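Local atomic coordinates of lysyl oxidase (Pichia pastoris, PDB entry 1W7C), a protein that probably oxidises primary amines, lysyl side chains among them, to aldehydes with a copper ion and a topaquinone formed within its own chain. Residues Phe447-Leu452 against Leu675-Tyr680; Tyr54-Glu59 against Phe387-Phe392; Ile229-Val234 against Val251-Ile256; Pro16-Trp21 against Gly297-Phe302. All blocks are in the same frame, centred on the assembly; numbering follows the deposited sequence.

Contact 1. Residues Phe447-Leu452 against Leu675-Tyr680; sequences FLDGTL and LTPFNY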
# COMPACT_ATOMS: atom_id res chain seq x y z
N PHE A 447 2.14 7.37 -13.21
CA PHE A 447 1.32 6.39 -13.96
C PHE A 447 0.76 6.98 -15.25
O PHE A 447 0.62 8.21 -15.39
CB PHE A 447 0.17 5.94 -13.08
CG PHE A 447 0.58 5.14 -11.85
CD1 PHE A 447 0.48 3.75 -11.84
CD2 PHE A 447 1.05 5.78 -10.70
CE1 PHE A 447 0.81 3.03 -10.70
CE2 PHE A 447 1.37 5.07 -9.58
CZ PHE A 447 1.25 3.68 -9.58
N LEU A 448 0.34 6.11 -16.16
CA LEU A 448 -0.09 6.54 -17.50
C LEU A 448 -1.39 7.41 -17.46
O LEU A 448 -1.62 8.14 -18.43
CB LEU A 448 -0.32 5.35 -18.39
CG LEU A 448 0.92 4.61 -18.84
CD1 LEU A 448 0.52 3.36 -19.65
CD2 LEU A 448 1.86 5.47 -19.70
N ASP A 449 -2.22 7.29 -16.43
CA ASP A 449 -3.48 8.00 -16.40
C ASP A 449 -3.37 9.42 -15.84
O ASP A 449 -4.38 10.15 -15.87
CB ASP A 449 -4.49 7.26 -15.52
CG ASP A 449 -4.08 7.25 -14.07
OD1 ASP A 449 -4.90 7.66 -13.20
OD2 ASP A 449 -2.91 6.88 -13.78
N GLY A 450 -2.22 9.78 -15.25
CA GLY A 450 -2.08 11.04 -14.55
C GLY A 450 -2.02 10.93 -13.02
O GLY A 450 -2.02 11.94 -12.32
N THR A 451 -1.93 9.69 -12.50
CA THR A 451 -1.76 9.49 -11.05
C THR A 451 -0.30 9.54 -10.70
O THR A 451 0.51 9.04 -11.46
CB THR A 451 -2.36 8.14 -10.64
OG1 THR A 451 -3.78 8.18 -10.83
CG2 THR A 451 -2.10 7.73 -9.19
N LEU A 452 0.05 10.07 -9.54
CA LEU A 452 1.39 10.05 -8.99
C LEU A 452 1.31 9.47 -7.56
O LEU A 452 0.43 9.83 -6.81
CB LEU A 452 1.93 11.50 -8.91
CG LEU A 452 3.18 11.82 -8.08
CD1 LEU A 452 4.37 11.00 -8.55
CD2 LEU A 452 3.47 13.34 -8.18
N LEU A 675 -1.89 10.95 -5.59
CA LEU A 675 -2.61 12.07 -6.16
C LEU A 675 -3.19 11.53 -7.46
O LEU A 675 -2.46 11.23 -8.40
CB LEU A 675 -1.65 13.23 -6.45
CG LEU A 675 -0.83 13.71 -5.24
CD1 LEU A 675 0.07 14.84 -5.68
CD2 LEU A 675 -1.70 14.11 -4.05
N THR A 676 -4.52 11.43 -7.48
CA THR A 676 -5.18 10.76 -8.60
C THR A 676 -6.27 11.63 -9.21
O THR A 676 -7.02 12.30 -8.50
CB THR A 676 -5.66 9.34 -8.21
OG1 THR A 676 -6.04 8.60 -9.40
CG2 THR A 676 -6.85 9.35 -7.32
N PRO A 677 -6.37 11.68 -10.55
CA PRO A 677 -7.41 12.50 -11.16
C PRO A 677 -8.81 12.09 -10.72
O PRO A 677 -9.09 10.89 -10.60
CB PRO A 677 -7.25 12.21 -12.65
CG PRO A 677 -5.90 11.77 -12.80
CD PRO A 677 -5.52 11.03 -11.56
N PHE A 678 -9.68 13.08 -10.49
CA PHE A 678 -11.05 12.87 -10.06
C PHE A 678 -11.91 13.89 -10.76
O PHE A 678 -11.92 15.06 -10.42
CB PHE A 678 -11.09 13.02 -8.55
CG PHE A 678 -12.39 12.64 -7.91
CD1 PHE A 678 -12.51 11.42 -7.27
CD2 PHE A 678 -13.51 13.48 -7.93
CE1 PHE A 678 -13.69 11.04 -6.69
CE2 PHE A 678 -14.71 13.09 -7.31
CZ PHE A 678 -14.78 11.86 -6.70
N ASN A 679 -12.58 13.45 -11.82
CA ASN A 679 -13.31 14.37 -12.70
C ASN A 679 -12.43 15.42 -13.36
O ASN A 679 -12.91 16.44 -13.82
CB ASN A 679 -14.50 14.99 -11.95
CG ASN A 679 -15.50 13.96 -11.54
OD1 ASN A 679 -15.70 12.95 -12.21
ND2 ASN A 679 -16.18 14.23 -10.44
N TYR A 680 -11.13 15.15 -13.42
CA TYR A 680 -10.16 16.08 -13.96
C TYR A 680 -10.25 16.09 -15.50
O TYR A 680 -9.99 17.11 -16.14
CB TYR A 680 -8.75 15.68 -13.51
CG TYR A 680 -7.67 16.61 -13.98
CD1 TYR A 680 -7.50 17.85 -13.40
CD2 TYR A 680 -6.81 16.24 -15.02
CE1 TYR A 680 -6.54 18.71 -13.83
CE2 TYR A 680 -5.84 17.08 -15.44
CZ TYR A 680 -5.70 18.31 -14.86
OH TYR A 680 -4.73 19.13 -15.35
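T451 and T676 set their side chains next to each other, pointing the same way, with the hydroxyl oxygens T451 OG1 and T676 OG1 2.7 Å apart. T451 OG1 also donates to D449 OD1, again at 2.7 Å, on the syn lone pair of the carboxylate, so three side chains form a short polar chain across the contact. One residue further on, the backbones pair as antiparallel strands: L452 N reaches L675 O at 3.0 Å and L675 N returns to L452 O at 2.9 Å. L675 O is approached as well by T451 CA, at 3.2 Å. What positions the carboxylate is the type I turn F447-G450: with CG of D449 lying between its own N and carbonyl carbon (chi1 66°), the acid group folds back to T451. G450 leaves the turn with a positive phi, and a side chain here would meet the carbonyl of D449. D449 OD1 is held further by N659 of the second subunit, while G450 O accepts from Y572. The turn joins strands 440-446 and 452-458; strand 670-678 pairs with the latter and also with strand 569-576, where the backbones of T676 and F678 hydrogen-bond to those of N573 and A571.

Contact 2. Residues Tyr54-Glu59 against Phe387-Phe392; sequences YVLWIE and FEYDEF
A classic beta bulge, in which L56 and W57 both face V86, marks the strand 53-61 where it meets the type I' turn E388-E391 of the hairpin formed by strands 380-388 and 391-405. L56 O accepts from Y389 N at 2.9 Å and is also approached by E388 CA at 3.3 Å. W57 and E388 run alongside each other, indole and carboxylate planes 29° apart. W57 NE1 donates to E388 OE1 at 3.0 Å, with 156° at the hydrogen; the oxygen lies near the indole plane and is met on its anti side. The F387 ring, with CG anti to the backbone N (chi1 176°), crosses I58 obliquely, CE1 lying 3.7 Å from I58 CD1, and has V55 CG1 at its edge. V29 of helix 26-39 packs on the same phenylalanine. Two waters bridge V55 and D390: one runs from V55 N to D390 OD2, the other gives hydrogen bonds to V55 O and to the same carboxylate oxygen. D390 OD1 accepts from V45 N. E388 is buried, yet both its oxygens are satisfied, OE1 by a salt bridge to R315 in addition to the indole and OE2 by N365, an environment likely to keep this carboxylate ionised.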
# COMPACT_ATOMS: atom_id res chain seq x y z
N TYR A 54 32.17 32.72 10.43
CA TYR A 54 32.43 31.76 9.37
C TYR A 54 31.18 31.43 8.60
O TYR A 54 30.08 31.57 9.10
CB TYR A 54 33.06 30.48 9.91
CG TYR A 54 32.30 29.80 11.03
CD1 TYR A 54 31.33 28.86 10.78
CD2 TYR A 54 32.58 30.11 12.35
CE1 TYR A 54 30.65 28.22 11.81
CE2 TYR A 54 31.89 29.50 13.41
CZ TYR A 54 30.94 28.55 13.13
OH TYR A 54 30.29 27.96 14.19
N VAL A 55 31.36 30.99 7.36
CA VAL A 55 30.22 30.69 6.51
C VAL A 55 29.81 29.21 6.63
O VAL A 55 30.65 28.30 6.50
CB VAL A 55 30.56 31.03 5.03
CG1 VAL A 55 29.39 30.71 4.08
CG2 VAL A 55 30.93 32.50 4.90
N LEU A 56 28.52 28.97 6.82
CA LEU A 56 28.01 27.59 6.83
C LEU A 56 27.51 27.13 5.47
O LEU A 56 27.97 26.13 4.94
CB LEU A 56 26.89 27.40 7.86
CG LEU A 56 27.24 27.31 9.32
CD1 LEU A 56 27.44 28.70 9.88
CD2 LEU A 56 26.11 26.57 10.06
N TRP A 57 26.52 27.88 4.96
CA TRP A 57 25.71 27.45 3.82
C TRP A 57 25.57 28.57 2.79
O TRP A 57 25.53 29.76 3.15
CB TRP A 57 24.32 27.03 4.29
CG TRP A 57 24.36 25.81 5.15
CD1 TRP A 57 25.16 24.71 5.00
CD2 TRP A 57 23.59 25.59 6.33
NE1 TRP A 57 24.92 23.81 6.01
CE2 TRP A 57 23.95 24.32 6.83
CE3 TRP A 57 22.61 26.33 7.02
CZ2 TRP A 57 23.39 23.78 8.00
CZ3 TRP A 57 22.05 25.79 8.18
CH2 TRP A 57 22.44 24.53 8.65
N ILE A 58 25.56 28.18 1.52
CA ILE A 58 25.30 29.05 0.39
C ILE A 58 24.49 28.26 -0.63
O ILE A 58 24.99 27.27 -1.16
CB ILE A 58 26.61 29.53 -0.30
CG1 ILE A 58 27.51 30.28 0.67
CG2 ILE A 58 26.24 30.40 -1.49
CD1 ILE A 58 28.89 30.63 0.10
N GLU A 59 23.24 28.67 -0.84
CA GLU A 59 22.35 27.93 -1.73
C GLU A 59 21.39 28.85 -2.47
O GLU A 59 21.25 30.02 -2.15
CB GLU A 59 21.57 26.86 -0.97
CG GLU A 59 20.56 27.44 -0.01
CD GLU A 59 19.50 26.44 0.46
OE1 GLU A 59 19.49 25.28 -0.00
OE2 GLU A 59 18.68 26.87 1.30
N PHE A 387 26.81 22.90 -0.90
CA PHE A 387 27.94 23.65 -0.33
C PHE A 387 27.84 23.66 1.18
O PHE A 387 26.80 24.04 1.73
CB PHE A 387 27.99 25.10 -0.86
CG PHE A 387 29.09 25.92 -0.23
CD1 PHE A 387 28.86 26.66 0.90
CD2 PHE A 387 30.37 25.85 -0.74
CE1 PHE A 387 29.90 27.38 1.49
CE2 PHE A 387 31.40 26.57 -0.18
CZ PHE A 387 31.16 27.32 0.95
N GLU A 388 28.89 23.25 1.87
CA GLU A 388 28.92 23.39 3.34
C GLU A 388 30.33 23.67 3.79
O GLU A 388 31.26 23.02 3.35
CB GLU A 388 28.42 22.14 4.06
CG GLU A 388 27.06 21.67 3.62
CD GLU A 388 26.50 20.61 4.55
OE1 GLU A 388 25.91 20.99 5.62
OE2 GLU A 388 26.62 19.41 4.19
N TYR A 389 30.49 24.63 4.70
CA TYR A 389 31.75 24.84 5.43
C TYR A 389 32.94 24.84 4.48
O TYR A 389 33.86 23.99 4.58
CB TYR A 389 31.97 23.73 6.44
CG TYR A 389 30.90 23.51 7.46
CD1 TYR A 389 30.73 24.37 8.54
CD2 TYR A 389 30.09 22.39 7.38
CE1 TYR A 389 29.76 24.13 9.50
CE2 TYR A 389 29.12 22.14 8.32
CZ TYR A 389 28.95 23.00 9.37
OH TYR A 389 27.99 22.73 10.30
N ASP A 390 32.89 25.76 3.55
CA ASP A 390 34.02 26.08 2.68
C ASP A 390 34.24 25.12 1.49
O ASP A 390 35.14 25.34 0.71
CB ASP A 390 35.33 26.22 3.49
CG ASP A 390 35.28 27.37 4.51
OD1 ASP A 390 36.07 27.32 5.49
OD2 ASP A 390 34.52 28.37 4.39
N GLU A 391 33.41 24.07 1.34
CA GLU A 391 33.58 23.11 0.28
C GLU A 391 32.31 22.88 -0.56
O GLU A 391 31.20 22.80 -0.04
CB GLU A 391 34.11 21.79 0.85
CG GLU A 391 35.49 21.95 1.49
CD GLU A 391 35.98 20.67 2.13
OE1 GLU A 391 35.35 20.24 3.11
OE2 GLU A 391 36.98 20.11 1.64
N PHE A 392 32.50 22.88 -1.88
CA PHE A 392 31.48 22.49 -2.83
C PHE A 392 31.56 20.99 -3.02
O PHE A 392 32.62 20.45 -3.32
CB PHE A 392 31.72 23.25 -4.14
CG PHE A 392 30.66 23.02 -5.22
CD1 PHE A 392 30.79 21.99 -6.14
CD2 PHE A 392 29.58 23.88 -5.34
CE1 PHE A 392 29.85 21.80 -7.16
CE2 PHE A 392 28.63 23.70 -6.33
CZ PHE A 392 28.77 22.66 -7.26
O HOH W 1 34.12 30.28 6.54
O HOH W 2 31.93 28.20 3.90
O HOH W 3 24.46 25.32 1.53

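Contact 3. Residues Ile229-Val234 against Val251-Ile256; sequences IYNNKV and VTLPKI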
# COMPACT_ATOMS: atom_id res chain seq x y z
N ILE A 229 23.95 9.23 35.45
CA ILE A 229 22.73 8.49 35.71
C ILE A 229 22.96 7.05 35.30
O ILE A 229 23.36 6.79 34.17
CB ILE A 229 21.55 9.11 34.93
CG1 ILE A 229 21.31 10.56 35.37
CG2 ILE A 229 20.30 8.24 35.07
CD1 ILE A 229 20.52 11.37 34.38
N TYR A 230 22.69 6.13 36.22
CA TYR A 230 22.92 4.71 35.99
C TYR A 230 21.95 3.92 36.84
O TYR A 230 21.77 4.22 38.02
CB TYR A 230 24.38 4.34 36.30
CG TYR A 230 24.67 2.86 36.11
CD1 TYR A 230 24.94 2.34 34.85
CD2 TYR A 230 24.64 1.99 37.19
CE1 TYR A 230 25.19 1.00 34.68
CE2 TYR A 230 24.90 0.64 37.03
CZ TYR A 230 25.17 0.15 35.78
OH TYR A 230 25.42 -1.18 35.61
N ASN A 231 21.30 2.93 36.23
CA ASN A 231 20.28 2.13 36.92
C ASN A 231 19.25 3.03 37.62
O ASN A 231 18.86 2.79 38.75
CB ASN A 231 20.94 1.15 37.91
CG ASN A 231 19.96 0.15 38.50
OD1 ASN A 231 18.96 -0.22 37.86
ND2 ASN A 231 20.25 -0.31 39.73
N ASN A 232 18.84 4.08 36.91
CA ASN A 232 17.82 5.03 37.35
C ASN A 232 18.15 5.82 38.62
O ASN A 232 17.26 6.39 39.23
CB ASN A 232 16.46 4.33 37.48
CG ASN A 232 15.88 3.95 36.15
OD1 ASN A 232 15.64 4.83 35.30
ND2 ASN A 232 15.67 2.64 35.92
N LYS A 233 19.43 5.87 38.95
CA LYS A 233 19.94 6.64 40.08
C LYS A 233 20.77 7.81 39.56
O LYS A 233 21.45 7.69 38.58
CB LYS A 233 20.76 5.74 41.00
CG LYS A 233 19.93 4.61 41.60
CD LYS A 233 20.64 3.91 42.75
CE LYS A 233 19.90 2.63 43.19
NZ LYS A 233 18.62 2.95 43.86
N VAL A 234 20.65 8.94 40.24
CA VAL A 234 21.32 10.18 39.88
C VAL A 234 22.47 10.46 40.83
O VAL A 234 22.27 10.46 42.05
CB VAL A 234 20.34 11.38 39.91
CG1 VAL A 234 21.03 12.66 39.49
CG2 VAL A 234 19.11 11.09 39.02
N VAL A 251 24.40 -2.22 42.87
CA VAL A 251 23.90 -3.07 41.80
C VAL A 251 24.51 -2.65 40.46
O VAL A 251 24.33 -1.52 40.01
CB VAL A 251 22.35 -3.03 41.75
CG1 VAL A 251 21.81 -3.81 40.54
CG2 VAL A 251 21.76 -3.59 43.06
N THR A 252 25.26 -3.56 39.86
CA THR A 252 25.74 -3.41 38.50
C THR A 252 24.84 -4.22 37.58
O THR A 252 24.66 -5.42 37.77
CB THR A 252 27.18 -3.87 38.38
OG1 THR A 252 28.00 -3.13 39.29
CG2 THR A 252 27.75 -3.54 37.01
N LEU A 253 24.25 -3.54 36.61
CA LEU A 253 23.38 -4.22 35.68
C LEU A 253 24.18 -5.09 34.71
O LEU A 253 25.37 -4.84 34.48
CB LEU A 253 22.55 -3.20 34.91
CG LEU A 253 21.58 -2.36 35.72
CD1 LEU A 253 21.11 -1.19 34.89
CD2 LEU A 253 20.39 -3.20 36.21
N PRO A 254 23.55 -6.12 34.15
CA PRO A 254 24.23 -7.01 33.20
C PRO A 254 24.92 -6.27 32.06
O PRO A 254 24.36 -5.35 31.44
CB PRO A 254 23.09 -7.90 32.69
CG PRO A 254 22.12 -7.94 33.83
CD PRO A 254 22.16 -6.55 34.40
N LYS A 255 26.15 -6.68 31.79
CA LYS A 255 27.00 -6.04 30.80
C LYS A 255 26.82 -6.69 29.43
O LYS A 255 26.47 -7.86 29.32
CB LYS A 255 28.47 -6.10 31.25
CG LYS A 255 28.73 -5.34 32.55
CD LYS A 255 30.14 -5.55 33.09
CE LYS A 255 30.28 -4.91 34.47
NZ LYS A 255 31.54 -5.34 35.13
N ILE A 256 27.05 -5.90 28.39
CA ILE A 256 27.00 -6.38 27.02
C ILE A 256 28.10 -7.42 26.81
O ILE A 256 29.24 -7.22 27.25
CB ILE A 256 27.20 -5.20 26.05
CG1 ILE A 256 26.01 -4.23 26.16
CG2 ILE A 256 27.28 -5.69 24.64
CD1 ILE A 256 26.28 -2.84 25.58
O HOH W 4 26.27 -2.38 33.46
O HOH W 5 22.78 0.70 40.85
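A small, partly hydrated surface contact sets the type I' turn Y230-K233, which links strands 224-230 and 233-235 at one margin of a five-stranded antiparallel sheet, against the loop 251-256 that follows helix 238-246. Y230 carries the polar part. Its hydroxyl OH accepts from L253 N at 2.8 Å and donates to a water 2.6 Å away, which in turn gives a hydrogen bond to L253 O, closing a ring of contacts round one residue. V251 O lies in the plane of the aromatic ring at its edge, 3.7 Å from Y230 CE2. N231, its CG anti to the backbone N (chi1 -171°), lays its CB and amide obliquely over the end of L253, with CB 3.8 Å from L253 CD1. N231 ND2 donates to a second water that bridges to V251 O, while N231 OD1 is bound by N468. With a phenylalanine at Y230, the N-H of L253 is likely to be left without this acceptor, and the first water would lose the donor that fixes it to the turn. Hairpin and loop are thus joined by one direct hydrogen bond and two water bridges, so that water, and not only direct contact, links the backbone carbonyls of V251 and L253 to the turn.

Contact 4. Residues Pro16-Trp21 against Gly297-Phe302; sequences PKTNIW and GDEEYF. Unlike the reference sequence in segment 297-302: D298 (reference Glu).
N19 and E299 exchange hydrogen bonds where an Asx turn in the loop 16-21 meets the turn before strand 301-304, which enters through a G1 bulge: E300 and Y301 both face D296. E299, bent at chi2 (-59°), curls its carboxylate back towards the loop, and E299 OE1 accepts from N19 N at 2.9 Å along a virtually straight line. The donor stands above the carboxylate plane. In the other direction the N19 amide meets the glutamate backbone carbonyl, with ND2 tilted 32° from the carbonyl plane: with CG anti to the backbone N (chi1 -173°), N19 ND2 donates one N-H to E299 O at 2.8 Å, an acceptor lying almost in the amide plane. The same nitrogen is bonded to T311 O on the neighbouring strand 307-314, so the side chain ties the loop to two stretches of backbone. Putting an alanine at N19 would probably leave E299 O and T311 O without this donor and W21 N without the acceptor that closes the Asx turn. P16 stands at about a right angle to Y301, CD over one face of the phenol ring, 3.6 Å from its centroid, a CH-pi contact that is less certain because the proline was modelled in two conformers. Y310 packs beside both. The Asx turn itself closes on N19 OD1, which accepts from W21 N at 3.0 Å, the donor in its carbonyl plane.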
# COMPACT_ATOMS: atom_id res chain seq x y z
N PRO A 16 11.16 23.19 -21.85
CA PRO A 16 10.38 24.36 -22.28
C PRO A 16 10.93 25.70 -21.77
O PRO A 16 10.82 26.71 -22.46
CB PRO A 16 9.00 24.09 -21.68
CG PRO A 16 8.94 22.62 -21.55
CD PRO A 16 10.33 22.17 -21.20
N LYS A 17 11.47 25.69 -20.56
CA LYS A 17 11.98 26.88 -19.90
C LYS A 17 13.25 26.52 -19.14
O LYS A 17 13.65 25.36 -19.11
CB LYS A 17 10.94 27.44 -18.95
CG LYS A 17 9.66 27.91 -19.63
CD LYS A 17 9.82 29.31 -20.23
CE LYS A 17 8.60 29.78 -21.03
NZ LYS A 17 8.51 31.31 -21.14
N THR A 18 13.90 27.52 -18.56
CA THR A 18 15.06 27.35 -17.69
C THR A 18 14.62 26.81 -16.33
O THR A 18 13.58 27.25 -15.79
CB THR A 18 15.73 28.73 -17.48
OG1 THR A 18 16.28 29.19 -18.73
CG2 THR A 18 16.93 28.65 -16.55
N ASN A 19 15.44 25.97 -15.73
CA ASN A 19 15.19 25.52 -14.39
C ASN A 19 15.60 26.60 -13.38
O ASN A 19 16.76 26.66 -12.90
CB ASN A 19 15.93 24.23 -14.17
CG ASN A 19 15.59 23.59 -12.80
OD1 ASN A 19 15.17 24.25 -11.84
ND2 ASN A 19 15.79 22.30 -12.72
N ILE A 20 14.64 27.45 -13.05
CA ILE A 20 14.84 28.58 -12.17
C ILE A 20 14.93 28.18 -10.70
O ILE A 20 15.11 29.03 -9.83
CB ILE A 20 13.71 29.63 -12.38
CG1 ILE A 20 12.31 29.00 -12.24
CG2 ILE A 20 13.88 30.26 -13.77
CD1 ILE A 20 11.18 29.99 -12.15
N TRP A 21 14.79 26.88 -10.43
CA TRP A 21 14.87 26.35 -9.08
C TRP A 21 16.19 25.64 -8.82
O TRP A 21 16.38 25.14 -7.71
CB TRP A 21 13.68 25.40 -8.80
CG TRP A 21 12.36 25.96 -9.17
CD1 TRP A 21 11.58 26.77 -8.41
CD2 TRP A 21 11.69 25.81 -10.42
NE1 TRP A 21 10.44 27.11 -9.09
CE2 TRP A 21 10.49 26.55 -10.34
CE3 TRP A 21 11.97 25.13 -11.61
CZ2 TRP A 21 9.56 26.57 -11.36
CZ3 TRP A 21 11.06 25.17 -12.64
CH2 TRP A 21 9.87 25.90 -12.52
N GLY A 297 19.66 17.45 -19.92
CA GLY A 297 20.69 17.24 -18.91
C GLY A 297 21.09 18.51 -18.18
O GLY A 297 21.37 18.48 -17.00
N ASP A 298 21.12 19.62 -18.89
CA ASP A 298 21.50 20.92 -18.31
C ASP A 298 20.40 21.48 -17.40
O ASP A 298 20.70 22.12 -16.40
CB ASP A 298 21.82 21.94 -19.40
CG ASP A 298 23.17 21.76 -20.01
OD1 ASP A 298 23.91 20.79 -19.71
OD2 ASP A 298 23.59 22.58 -20.84
N GLU A 299 19.15 21.22 -17.75
CA GLU A 299 18.03 21.81 -17.02
C GLU A 299 17.37 20.86 -16.02
O GLU A 299 16.49 21.27 -15.28
CB GLU A 299 16.98 22.37 -17.98
CG GLU A 299 17.49 23.42 -18.96
CD GLU A 299 18.07 24.65 -18.28
OE1 GLU A 299 17.77 24.97 -17.12
OE2 GLU A 299 18.87 25.34 -18.93
N GLU A 300 17.80 19.61 -16.00
CA GLU A 300 17.18 18.59 -15.16
C GLU A 300 15.63 18.65 -15.31
O GLU A 300 14.87 18.68 -14.35
CB GLU A 300 17.63 18.69 -13.68
CG GLU A 300 19.04 18.07 -13.60
CD GLU A 300 19.63 18.21 -12.23
OE1 GLU A 300 19.59 17.23 -11.43
OE2 GLU A 300 20.07 19.34 -11.91
N TYR A 301 15.24 18.62 -16.58
CA TYR A 301 13.84 18.52 -16.99
C TYR A 301 13.64 17.13 -17.58
O TYR A 301 14.49 16.65 -18.34
CB TYR A 301 13.51 19.60 -18.03
CG TYR A 301 12.12 19.46 -18.58
CD1 TYR A 301 11.01 19.98 -17.90
CD2 TYR A 301 11.89 18.81 -19.78
CE1 TYR A 301 9.74 19.85 -18.40
CE2 TYR A 301 10.60 18.66 -20.28
CZ TYR A 301 9.52 19.20 -19.60
OH TYR A 301 8.23 19.05 -20.07
N PHE A 302 12.55 16.48 -17.17
CA PHE A 302 12.26 15.09 -17.53
C PHE A 302 10.89 14.99 -18.19
O PHE A 302 9.99 15.71 -17.80
CB PHE A 302 12.26 14.24 -16.24
CG PHE A 302 13.61 14.15 -15.63
CD1 PHE A 302 14.05 15.11 -14.74
CD2 PHE A 302 14.48 13.13 -15.99
CE1 PHE A 302 15.36 15.07 -14.27
CE2 PHE A 302 15.76 13.10 -15.51
CZ PHE A 302 16.20 14.04 -14.66
O HOH W 6 19.28 27.82 -19.08

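In the fold
Contacts 1, 2 and 4 all involve strands of the enzyme domain, whereas contact 3 stands apart, its centre 56 Å from that of contact 1. Contacts 2 and 4 approach most closely, with nearest atoms about 8 Å apart; their segments alternate along the chain, and each joins N-terminal residues to the catalytic domain; contact 3 is nested inside both loops. Contacts 1 and 3 both touch the second subunit. Near contact 1 is a calcium site: the L675 side chain is about 4 Å from that of the calcium ligand L498 and about 11 Å from the ion; in contact 4 the E299 side chain is about 4 Å from a bound magnesium ion. Strand 488-498 leads from L498 to copper ligands H488 and H490.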